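Local coordinates for protein cytochrome P450 (Rhodococcus erythropolis, PDB 3WEC) that hydroxylates the quinoline nitrogen of aurachin alkaloid precursors as a heme-dependent monooxygenase, a step that confers their antibiotic activity, at residues A[246-249]-A[250-254]. Sequence-based numbering, arbitrary orientation.
Sequences TCLL and ITVAG. With HEM (protoporphyrin IX containing Fe), chain B.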
ATOM      1  N   THR A 246     -14.511  -1.802   7.302  1.00 30.35           N
ATOM      2  CA  THR A 246     -13.368  -1.012   7.726  1.00 28.65           C
ATOM      3  C   THR A 246     -12.254  -1.794   8.422  1.00 28.11           C
ATOM      4  O   THR A 246     -11.064  -1.628   8.123  1.00 28.41           O
ATOM      5  CB  THR A 246     -13.807   0.090   8.739  1.00 28.12           C
ATOM      6  OG1 THR A 246     -14.759   0.927   8.125  1.00 29.11           O
ATOM      7  CG2 THR A 246     -12.618   0.864   9.224  1.00 26.92           C
ATOM      8  N   CYS A 247     -12.604  -2.621   9.380  1.00 30.10           N
ATOM      9  CA  CYS A 247     -11.573  -3.536   9.946  1.00 30.41           C
ATOM     10  C   CYS A 247     -10.806  -4.345   8.894  1.00 29.33           C
ATOM     11  O   CYS A 247      -9.548  -4.370   8.896  1.00 26.69           O
ATOM     12  CB  CYS A 247     -12.152  -4.377  11.080  1.00 32.54           C
ATOM     13  SG  CYS A 247     -12.603  -3.344  12.510  1.00 35.98           S
ATOM     14  N   LEU A 248     -11.546  -4.970   7.978  1.00 29.94           N
ATOM     15  CA  LEU A 248     -10.928  -5.740   6.877  1.00 29.25           C
ATOM     16  C   LEU A 248     -10.086  -4.791   5.995  1.00 27.87           C
ATOM     17  O   LEU A 248      -8.989  -5.160   5.554  1.00 25.52           O
ATOM     18  CB  LEU A 248     -11.991  -6.369   5.978  1.00 29.81           C
ATOM     19  CG  LEU A 248     -11.817  -7.677   5.174  1.00 32.09           C
ATOM     20  CD1 LEU A 248     -12.449  -7.537   3.820  1.00 34.39           C
ATOM     21  CD2 LEU A 248     -10.428  -8.256   5.007  1.00 31.04           C
ATOM     22  N   LEU A 249     -10.606  -3.579   5.715  1.00 28.35           N
ATOM     23  CA  LEU A 249      -9.901  -2.682   4.789  1.00 27.20           C
ATOM     24  C   LEU A 249      -8.526  -2.337   5.360  1.00 26.93           C
ATOM     25  O   LEU A 249      -7.480  -2.391   4.679  1.00 28.19           O
ATOM     26  CB  LEU A 249     -10.721  -1.416   4.503  1.00 29.02           C
ATOM     27  CG  LEU A 249      -9.921  -0.191   4.062  1.00 29.01           C
ATOM     28  CD1 LEU A 249      -9.445  -0.486   2.631  1.00 30.51           C
ATOM     29  CD2 LEU A 249     -10.783   1.058   4.041  1.00 28.15           C
ATOM     30  N   ILE A 250      -8.540  -1.995   6.636  1.00 27.38           N
ATOM     31  CA  ILE A 250      -7.345  -1.739   7.389  1.00 25.82           C
ATOM     32  C   ILE A 250      -6.392  -2.928   7.492  1.00 26.76           C
ATOM     33  O   ILE A 250      -5.185  -2.739   7.402  1.00 27.64           O
ATOM     34  CB  ILE A 250      -7.733  -1.125   8.709  1.00 26.24           C
ATOM     35  CG1 ILE A 250      -8.044   0.382   8.351  1.00 27.06           C
ATOM     36  CG2 ILE A 250      -6.654  -1.370   9.748  1.00 25.86           C
ATOM     37  CD1 ILE A 250      -7.973   1.340   9.470  1.00 26.77           C
ATOM     38  N   THR A 251      -6.922  -4.135   7.621  1.00 26.28           N
ATOM     39  CA  THR A 251      -6.086  -5.342   7.629  1.00 26.59           C
ATOM     40  C   THR A 251      -5.417  -5.613   6.278  1.00 26.44           C
ATOM     41  O   THR A 251      -4.335  -6.252   6.251  1.00 30.57           O
ATOM     42  CB  THR A 251      -6.915  -6.549   7.990  1.00 27.07           C
ATOM     43  OG1 THR A 251      -7.465  -6.357   9.296  1.00 26.95           O
ATOM     44  CG2 THR A 251      -6.044  -7.909   7.974  1.00 28.89           C
ATOM     45  N   VAL A 252      -6.054  -5.203   5.160  1.00 23.92           N
ATOM     46  CA  VAL A 252      -5.489  -5.422   3.838  1.00 21.13           C
ATOM     47  C   VAL A 252      -4.564  -4.195   3.512  1.00 21.32           C
ATOM     48  O   VAL A 252      -3.372  -4.325   3.145  1.00 20.80           O
ATOM     49  CB  VAL A 252      -6.608  -5.492   2.778  1.00 21.66           C
ATOM     50  CG1 VAL A 252      -5.966  -5.579   1.403  1.00 21.00           C
ATOM     51  CG2 VAL A 252      -7.632  -6.629   2.980  1.00 23.05           C
ATOM     52  N   ALA A 253      -5.142  -2.992   3.621  1.00 19.82           N
ATOM     53  CA  ALA A 253      -4.417  -1.790   3.331  1.00 20.26           C
ATOM     54  C   ALA A 253      -3.016  -1.755   3.893  1.00 20.01           C
ATOM     55  O   ALA A 253      -2.091  -1.514   3.146  1.00 22.34           O
ATOM     56  CB  ALA A 253      -5.254  -0.501   3.664  1.00 20.40           C
ATOM     57  N   GLY A 254      -2.815  -2.103   5.147  1.00 21.82           N
ATOM     58  CA  GLY A 254      -1.482  -1.936   5.787  1.00 22.60           C
ATOM     59  C   GLY A 254      -0.490  -3.088   5.733  1.00 24.61           C
ATOM     60  O   GLY A 254       0.646  -2.983   6.239  1.00 24.17           O
TER
HETATM   61  CHA HEM B 501      -4.948   4.683   0.723  1.00 25.08           C
HETATM   62  CHB HEM B 501      -0.083   3.987  -0.019  1.00 24.97           C
HETATM   63  CHC HEM B 501       0.343   2.110   4.498  1.00 24.00           C
HETATM   64  CHD HEM B 501      -4.636   2.648   5.144  1.00 22.71           C
HETATM   65  C1A HEM B 501      -3.612   4.576   0.181  1.00 24.28           C
HETATM   66  C2A HEM B 501      -3.339   4.898  -1.258  1.00 28.16           C
HETATM   67  C3A HEM B 501      -1.921   4.694  -1.439  1.00 29.55           C
HETATM   68  C4A HEM B 501      -1.478   4.239  -0.123  1.00 24.80           C
HETATM   69  CMA HEM B 501      -1.096   4.889  -2.732  1.00 28.39           C
HETATM   70  CAA HEM B 501      -4.232   5.396  -2.402  1.00 27.61           C
HETATM   71  CBA HEM B 501      -4.204   6.927  -2.233  1.00 27.44           C
HETATM   72  CGA HEM B 501      -4.836   7.647  -3.440  1.00 31.98           C
HETATM   73  O1A HEM B 501      -5.692   7.076  -4.178  1.00 28.10           O
HETATM   74  O2A HEM B 501      -4.512   8.852  -3.643  1.00 31.39           O
HETATM   75  C1B HEM B 501       0.441   3.379   1.202  1.00 26.52           C
HETATM   76  C2B HEM B 501       1.887   3.207   1.314  1.00 23.93           C
HETATM   77  C3B HEM B 501       1.966   2.629   2.628  1.00 24.75           C
HETATM   78  C4B HEM B 501       0.598   2.547   3.124  1.00 25.81           C
HETATM   79  CMB HEM B 501       3.012   3.464   0.351  1.00 24.45           C
HETATM   80  CAB HEM B 501       3.254   2.231   3.255  1.00 26.47           C
HETATM   81  CBB HEM B 501       3.336   1.079   3.873  1.00 27.54           C
HETATM   82  C1C HEM B 501      -0.976   2.132   5.091  1.00 23.95           C
HETATM   83  C2C HEM B 501      -1.268   1.508   6.383  1.00 24.97           C
HETATM   84  C3C HEM B 501      -2.729   1.674   6.534  1.00 25.46           C
HETATM   85  C4C HEM B 501      -3.228   2.350   5.353  1.00 21.40           C
HETATM   86  CMC HEM B 501      -0.251   0.860   7.281  1.00 27.00           C
HETATM   87  CAC HEM B 501      -3.626   1.211   7.643  1.00 26.36           C
HETATM   88  CBC HEM B 501      -3.162   0.787   8.797  1.00 29.59           C
HETATM   89  C1D HEM B 501      -5.197   3.218   3.912  1.00 24.71           C
HETATM   90  C2D HEM B 501      -6.604   3.608   3.860  1.00 26.67           C
HETATM   91  C3D HEM B 501      -6.732   4.217   2.523  1.00 26.71           C
HETATM   92  C4D HEM B 501      -5.351   4.161   2.016  1.00 26.02           C
HETATM   93  CMD HEM B 501      -7.667   3.347   4.903  1.00 28.24           C
HETATM   94  CAD HEM B 501      -7.965   4.765   1.863  1.00 26.80           C
HETATM   95  CBD HEM B 501      -7.934   6.296   2.089  1.00 24.47           C
HETATM   96  CGD HEM B 501      -9.114   6.998   1.506  1.00 27.50           C
HETATM   97  O1D HEM B 501      -9.552   7.996   2.146  1.00 29.53           O
HETATM   98  O2D HEM B 501      -9.623   6.566   0.420  1.00 26.52           O
HETATM   99  NA  HEM B 501      -2.432   4.261   0.978  1.00 25.41           N
HETATM  100  NB  HEM B 501      -0.335   3.060   2.281  1.00 25.46           N
HETATM  101  NC  HEM B 501      -2.135   2.699   4.482  1.00 22.44           N
HETATM  102  ND  HEM B 501      -4.439   3.593   2.842  1.00 27.49           N
HETATM  103 FE   HEM B 501      -2.387   3.199   2.645  1.00 24.39          FE
HETATM  104  O   HOH W   1      -2.347   0.962   1.580  1.00 21.46           O
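L249 and A253, one turn apart on helix 240-271, face the heme and the bound aurachin intermediate. A253 N donates to L249 O at 2.6 Å, a short helix bond. Their side chains touch only loosely, CD1 of L249 to CB of A253 4.3 Å; the close packing on this face is against the porphyrin, where the methyl CB of A253 lies 3.5 Å from the meso carbon CHD. In L249, CG lies roughly anti to the backbone N, beside the carbonyl carbon (chi1 156°), from where CD2 comes within 4.0 Å of the heme methyl CMD. G254 CA lies 3.4 Å from the methyl CMC, bringing the helix backbone itself close to the heme. Within the helix, the face turned from the heme is the tighter side. L248 CD2 meets V252 CG2 obliquely at 3.8 Å, and this side is no solvent face, since helices 172-182 and 194-216 cover L248. T251 folds its hydroxyl back on the preceding turn, with chi1 of -61° placing OG1 beside its own N. C247 O thus accepts both T251 N and OG1, the latter at 2.9 Å from above the carbonyl plane, which satisfies a buried hydroxyl. A253 O accepts a bond from the iron-bound water and is also bonded by T257 OG1, consistent with the I-helix oxygen-binding region of P450s, while aliphatic L249 and A253 give the substrate an apolar wall.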